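Local coordinates for Ctr9 protein (Myceliophthora thermophila, PDB 6AF0) that probably binds the RNA polymerase II complex, and is seen here as the long TPR-repeat-containing helical portion of the chain, at residues A[687-700]-A[721-735]. Numbering follows the deposited sequence.
Sequences HDRYALVGMGNLHL and YNRAVEFFDKALQLD
Phe727 and Phe728 both lock as knobs into holes on helix 689-704, joining it to helix 712-734 as an antiparallel helical hairpin of the kind TPR-type solenoids are built from. The axes of 689-700 and 721-734 approach to 7.6 Å, their directions 159° apart, and the nearest CA pair is Gly696 and Ala724, 4.0 Å apart.

Met695 lays CB over one face of the Phe727 ring, 3.7 Å from its centroid, and bends at chi2 (-92°) to bring SD over the ring too, a Met-aromatic contact. The same phenyl turns its CE2 edge onto the face of His699, an edge-to-face pair with planes at 68°. Phe728 offers a face to Gly696 CA, while Val693 CG1 and Leu700 CD2 meet its rim.

Aliphatic packing continues through Ala731, whose CB touches Leu692 CB at 3.7 Å; helix 739-752 covers Val693, Leu700 and Phe728.

The polar contact is a salt bridge from Arg689 to Asp735, whose OD2 also pairs with a basic side chain on the chain of another protein. A leucine replacing Arg689 would probably cost this carboxylate its partner on helix 689-704. Arg689 NH1 reaches Asp735 OD2 at 3.0 Å from above the carboxylate plane, with a weak bond from NE.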
loop_
_atom_site.group_PDB
_atom_site.type_symbol
_atom_site.label_atom_id
_atom_site.label_comp_id
_atom_site.label_asym_id
_atom_site.label_seq_id
_atom_site.Cartn_x
_atom_site.Cartn_y
_atom_site.Cartn_z
ATOM N N HIS A 687 -20.245 17.887 -22.077
ATOM C CA HIS A 687 -19.307 16.810 -22.412
ATOM C C HIS A 687 -19.981 15.430 -22.527
ATOM O O HIS A 687 -19.351 14.421 -22.218
ATOM C CB HIS A 687 -18.181 16.720 -21.354
ATOM C CG HIS A 687 -17.396 17.989 -21.145
ATOM N ND1 HIS A 687 -16.145 18.003 -20.563
ATOM C CD2 HIS A 687 -17.684 19.281 -21.422
ATOM C CE1 HIS A 687 -15.697 19.246 -20.500
ATOM N NE2 HIS A 687 -16.612 20.041 -21.016
ATOM N N ASP A 688 -21.239 15.361 -22.972
ATOM C CA ASP A 688 -21.900 14.050 -23.107
ATOM C C ASP A 688 -21.368 13.298 -24.314
ATOM O O ASP A 688 -21.991 13.313 -25.373
ATOM C CB ASP A 688 -23.431 14.152 -23.183
ATOM C CG ASP A 688 -24.128 12.816 -22.859
ATOM O OD1 ASP A 688 -23.425 11.865 -22.413
ATOM O OD2 ASP A 688 -25.375 12.690 -23.037
ATOM N N ARG A 689 -20.233 12.618 -24.128
ATOM C CA ARG A 689 -19.559 11.881 -25.195
ATOM C C ARG A 689 -20.514 11.131 -26.129
ATOM O O ARG A 689 -20.370 11.194 -27.342
ATOM C CB ARG A 689 -18.540 10.897 -24.630
ATOM C CG ARG A 689 -17.245 11.552 -24.170
ATOM C CD ARG A 689 -17.252 11.893 -22.690
ATOM N NE ARG A 689 -16.738 10.797 -21.886
ATOM C CZ ARG A 689 -16.807 10.752 -20.565
ATOM N NH1 ARG A 689 -16.313 9.707 -19.923
ATOM N NH2 ARG A 689 -17.375 11.744 -19.882
ATOM N N TYR A 690 -21.489 10.436 -25.561
ATOM C CA TYR A 690 -22.487 9.722 -26.354
ATOM C C TYR A 690 -23.078 10.656 -27.412
ATOM O O TYR A 690 -23.067 10.347 -28.597
ATOM C CB TYR A 690 -23.594 9.168 -25.446
ATOM C CG TYR A 690 -24.405 8.025 -26.032
ATOM C CD1 TYR A 690 -24.039 6.709 -25.795
ATOM C CD2 TYR A 690 -25.548 8.264 -26.799
ATOM C CE1 TYR A 690 -24.773 5.648 -26.316
ATOM C CE2 TYR A 690 -26.293 7.211 -27.332
ATOM C CZ TYR A 690 -25.901 5.899 -27.086
ATOM O OH TYR A 690 -26.615 4.840 -27.610
ATOM N N ALA A 691 -23.564 11.807 -26.986
ATOM C CA ALA A 691 -24.207 12.736 -27.920
ATOM C C ALA A 691 -23.239 13.291 -28.980
ATOM O O ALA A 691 -23.626 13.490 -30.133
ATOM C CB ALA A 691 -24.875 13.870 -27.165
ATOM N N LEU A 692 -21.991 13.529 -28.593
ATOM C CA LEU A 692 -20.983 14.067 -29.516
ATOM C C LEU A 692 -20.661 13.090 -30.655
ATOM O O LEU A 692 -20.663 13.461 -31.830
ATOM C CB LEU A 692 -19.696 14.442 -28.761
ATOM C CG LEU A 692 -19.773 15.684 -27.862
ATOM C CD1 LEU A 692 -19.333 15.328 -26.450
ATOM C CD2 LEU A 692 -18.949 16.838 -28.406
ATOM N N VAL A 693 -20.400 11.839 -30.304
ATOM C CA VAL A 693 -20.156 10.803 -31.306
ATOM C C VAL A 693 -21.456 10.569 -32.091
ATOM O O VAL A 693 -21.449 10.186 -33.256
ATOM C CB VAL A 693 -19.661 9.504 -30.656
ATOM C CG1 VAL A 693 -19.278 8.487 -31.718
ATOM C CG2 VAL A 693 -18.449 9.787 -29.767
ATOM N N GLY A 694 -22.578 10.832 -31.441
ATOM C CA GLY A 694 -23.863 10.836 -32.119
ATOM C C GLY A 694 -23.942 11.894 -33.185
ATOM O O GLY A 694 -24.673 11.736 -34.158
ATOM N N MET A 695 -23.202 12.981 -32.985
ATOM C CA MET A 695 -23.183 14.098 -33.920
ATOM C C MET A 695 -22.240 13.842 -35.084
ATOM O O MET A 695 -22.602 14.045 -36.240
ATOM C CB MET A 695 -22.783 15.377 -33.196
ATOM C CG MET A 695 -23.809 15.891 -32.202
ATOM S SD MET A 695 -24.949 17.064 -32.972
ATOM C CE MET A 695 -25.886 15.959 -33.991
ATOM N N GLY A 696 -21.030 13.402 -34.756
ATOM C CA GLY A 696 -20.026 13.036 -35.743
ATOM C C GLY A 696 -20.588 12.023 -36.706
ATOM O O GLY A 696 -20.325 12.105 -37.897
ATOM N N ASN A 697 -21.369 11.081 -36.168
ATOM C CA ASN A 697 -22.096 10.063 -36.948
ATOM C C ASN A 697 -23.140 10.633 -37.880
ATOM O O ASN A 697 -23.230 10.222 -39.033
ATOM C CB ASN A 697 -22.829 9.101 -36.020
ATOM C CG ASN A 697 -21.928 8.032 -35.433
ATOM O OD1 ASN A 697 -20.722 7.958 -35.710
ATOM N ND2 ASN A 697 -22.527 7.181 -34.603
ATOM N N LEU A 698 -23.952 11.548 -37.358
ATOM C CA LEU A 698 -25.051 12.125 -38.121
ATOM C C LEU A 698 -24.524 12.998 -39.239
ATOM O O LEU A 698 -24.952 12.882 -40.398
ATOM C CB LEU A 698 -25.972 12.952 -37.230
ATOM C CG LEU A 698 -27.455 12.920 -37.647
ATOM C CD1 LEU A 698 -28.313 13.521 -36.550
ATOM C CD2 LEU A 698 -27.730 13.619 -38.977
ATOM N N HIS A 699 -23.599 13.879 -38.877
ATOM C CA HIS A 699 -22.920 14.720 -39.854
ATOM C C HIS A 699 -22.414 13.817 -40.960
ATOM O O HIS A 699 -22.846 13.927 -42.109
ATOM C CB HIS A 699 -21.771 15.514 -39.204
ATOM C CG HIS A 699 -22.209 16.806 -38.579
ATOM N ND1 HIS A 699 -21.633 18.018 -38.897
ATOM C CD2 HIS A 699 -23.185 17.079 -37.680
ATOM C CE1 HIS A 699 -22.231 18.981 -38.216
ATOM N NE2 HIS A 699 -23.174 18.437 -37.468
ATOM N N LEU A 700 -21.559 12.876 -40.568
ATOM C CA LEU A 700 -20.887 11.947 -41.485
ATOM C C LEU A 700 -21.819 11.290 -42.500
ATOM O O LEU A 700 -21.502 11.143 -43.679
ATOM C CB LEU A 700 -20.195 10.863 -40.665
ATOM C CG LEU A 700 -18.831 10.367 -41.094
ATOM C CD1 LEU A 700 -17.876 11.500 -41.414
ATOM C CD2 LEU A 700 -18.284 9.499 -39.979
ATOM N N TYR A 721 -17.777 17.618 -43.136
ATOM C CA TYR A 721 -16.909 16.605 -42.515
ATOM C C TYR A 721 -16.062 17.217 -41.410
ATOM O O TYR A 721 -15.842 16.606 -40.364
ATOM C CB TYR A 721 -15.986 15.945 -43.541
ATOM C CG TYR A 721 -16.614 14.808 -44.320
ATOM C CD1 TYR A 721 -17.918 14.900 -44.817
ATOM C CD2 TYR A 721 -15.904 13.645 -44.580
ATOM C CE1 TYR A 721 -18.488 13.860 -45.535
ATOM C CE2 TYR A 721 -16.466 12.613 -45.305
ATOM C CZ TYR A 721 -17.759 12.722 -45.779
ATOM O OH TYR A 721 -18.328 11.695 -46.492
ATOM N N ASN A 722 -15.578 18.426 -41.650
ATOM C CA ASN A 722 -14.822 19.147 -40.639
ATOM C C ASN A 722 -15.605 19.221 -39.318
ATOM O O ASN A 722 -15.056 18.953 -38.251
ATOM C CB ASN A 722 -14.479 20.553 -41.135
ATOM C CG ASN A 722 -13.208 20.605 -41.957
ATOM O OD1 ASN A 722 -12.553 21.637 -41.984
ATOM N ND2 ASN A 722 -12.856 19.517 -42.628
ATOM N N ARG A 723 -16.888 19.568 -39.401
ATOM C CA ARG A 723 -17.748 19.646 -38.215
ATOM C C ARG A 723 -17.904 18.311 -37.513
ATOM O O ARG A 723 -17.880 18.255 -36.288
ATOM C CB ARG A 723 -19.124 20.163 -38.577
ATOM C CG ARG A 723 -19.109 21.616 -38.958
ATOM C CD ARG A 723 -20.487 22.082 -39.349
ATOM N NE ARG A 723 -20.444 23.470 -39.782
ATOM C CZ ARG A 723 -21.442 24.088 -40.393
ATOM N NH1 ARG A 723 -22.568 23.427 -40.639
ATOM N NH2 ARG A 723 -21.307 25.360 -40.758
ATOM N N ALA A 724 -18.086 17.249 -38.294
ATOM C CA ALA A 724 -18.130 15.900 -37.759
ATOM C C ALA A 724 -16.868 15.631 -36.952
ATOM O O ALA A 724 -16.928 15.121 -35.835
ATOM C CB ALA A 724 -18.264 14.879 -38.880
ATOM N N VAL A 725 -15.724 15.987 -37.511
ATOM C CA VAL A 725 -14.461 15.763 -36.821
ATOM C C VAL A 725 -14.327 16.678 -35.587
ATOM O O VAL A 725 -13.712 16.293 -34.588
ATOM C CB VAL A 725 -13.282 15.903 -37.796
ATOM C CG1 VAL A 725 -11.953 15.795 -37.074
ATOM C CG2 VAL A 725 -13.368 14.821 -38.864
ATOM N N GLU A 726 -14.913 17.876 -35.653
ATOM C CA GLU A 726 -15.033 18.766 -34.486
ATOM C C GLU A 726 -15.564 17.962 -33.298
ATOM O O GLU A 726 -14.905 17.864 -32.252
ATOM C CB GLU A 726 -15.992 19.943 -34.773
ATOM C CG GLU A 726 -15.525 21.316 -34.293
ATOM C CD GLU A 726 -14.841 22.105 -35.399
ATOM O OE1 GLU A 726 -15.511 22.420 -36.405
ATOM O OE2 GLU A 726 -13.635 22.405 -35.282
ATOM N N PHE A 727 -16.752 17.381 -33.488
ATOM C CA PHE A 727 -17.427 16.606 -32.441
ATOM C C PHE A 727 -16.665 15.328 -32.065
ATOM O O PHE A 727 -16.549 14.990 -30.887
ATOM C CB PHE A 727 -18.830 16.201 -32.862
ATOM C CG PHE A 727 -19.733 17.342 -33.220
ATOM C CD1 PHE A 727 -20.321 18.114 -32.256
ATOM C CD2 PHE A 727 -20.059 17.584 -34.532
ATOM C CE1 PHE A 727 -21.191 19.133 -32.596
ATOM C CE2 PHE A 727 -20.930 18.603 -34.879
ATOM C CZ PHE A 727 -21.501 19.375 -33.910
ATOM N N PHE A 728 -16.168 14.603 -33.056
ATOM C CA PHE A 728 -15.404 13.404 -32.768
ATOM C C PHE A 728 -14.191 13.665 -31.887
ATOM O O PHE A 728 -13.853 12.837 -31.024
ATOM C CB PHE A 728 -14.917 12.728 -34.053
ATOM C CG PHE A 728 -15.970 11.935 -34.777
ATOM C CD1 PHE A 728 -16.912 11.176 -34.085
ATOM C CD2 PHE A 728 -15.996 11.926 -36.167
ATOM C CE1 PHE A 728 -17.871 10.457 -34.770
ATOM C CE2 PHE A 728 -16.952 11.203 -36.853
ATOM C CZ PHE A 728 -17.893 10.468 -36.157
ATOM N N ASP A 729 -13.509 14.788 -32.118
ATOM C CA ASP A 729 -12.233 15.019 -31.436
ATOM C C ASP A 729 -12.484 15.494 -29.995
ATOM O O ASP A 729 -11.886 14.960 -29.061
ATOM C CB ASP A 729 -11.286 15.933 -32.249
ATOM C CG ASP A 729 -11.079 17.293 -31.615
ATOM O OD1 ASP A 729 -12.019 18.122 -31.635
ATOM O OD2 ASP A 729 -9.967 17.527 -31.086
ATOM N N LYS A 730 -13.407 16.437 -29.806
ATOM C CA LYS A 730 -13.733 16.883 -28.447
ATOM C C LYS A 730 -14.119 15.678 -27.590
ATOM O O LYS A 730 -13.571 15.484 -26.516
ATOM C CB LYS A 730 -14.859 17.933 -28.422
ATOM C CG LYS A 730 -14.992 18.668 -27.078
ATOM C CD LYS A 730 -14.314 20.046 -27.073
ATOM C CE LYS A 730 -14.418 20.766 -25.723
ATOM N NZ LYS A 730 -13.409 21.857 -25.549
ATOM N N ALA A 731 -15.062 14.878 -28.087
ATOM C CA ALA A 731 -15.478 13.630 -27.447
ATOM C C ALA A 731 -14.279 12.743 -27.078
ATOM O O ALA A 731 -14.171 12.251 -25.942
ATOM C CB ALA A 731 -16.414 12.868 -28.373
ATOM N N LEU A 732 -13.389 12.536 -28.052
ATOM C CA LEU A 732 -12.243 11.631 -27.892
ATOM C C LEU A 732 -11.100 12.241 -27.076
ATOM O O LEU A 732 -10.216 11.534 -26.569
ATOM C CB LEU A 732 -11.722 11.181 -29.261
ATOM C CG LEU A 732 -10.529 10.211 -29.298
ATOM C CD1 LEU A 732 -10.717 9.035 -28.353
ATOM C CD2 LEU A 732 -10.308 9.702 -30.709
ATOM N N GLN A 733 -11.114 13.559 -26.936
ATOM C CA GLN A 733 -10.154 14.217 -26.051
ATOM C C GLN A 733 -10.552 14.074 -24.577
ATOM O O GLN A 733 -9.691 13.979 -23.704
ATOM C CB GLN A 733 -9.972 15.688 -26.428
ATOM C CG GLN A 733 -10.643 16.704 -25.519
ATOM C CD GLN A 733 -10.267 18.121 -25.889
ATOM O OE1 GLN A 733 -9.671 18.365 -26.946
ATOM N NE2 GLN A 733 -10.598 19.066 -25.015
ATOM N N LEU A 734 -11.855 14.056 -24.312
ATOM C CA LEU A 734 -12.362 13.842 -22.964
ATOM C C LEU A 734 -12.110 12.390 -22.597
ATOM O O LEU A 734 -11.865 12.084 -21.441
ATOM C CB LEU A 734 -13.857 14.178 -22.881
ATOM C CG LEU A 734 -14.175 15.575 -23.413
ATOM C CD1 LEU A 734 -15.656 15.805 -23.659
ATOM C CD2 LEU A 734 -13.608 16.623 -22.471
ATOM N N ASP A 735 -12.156 11.507 -23.589
ATOM C CA ASP A 735 -12.083 10.081 -23.338
ATOM C C ASP A 735 -11.251 9.362 -24.408
ATOM O O ASP A 735 -11.790 8.700 -25.290
ATOM C CB ASP A 735 -13.501 9.506 -23.252
ATOM C CG ASP A 735 -13.599 8.346 -22.305
ATOM O OD1 ASP A 735 -12.539 7.762 -21.955
ATOM O OD2 ASP A 735 -14.754 8.020 -21.929
#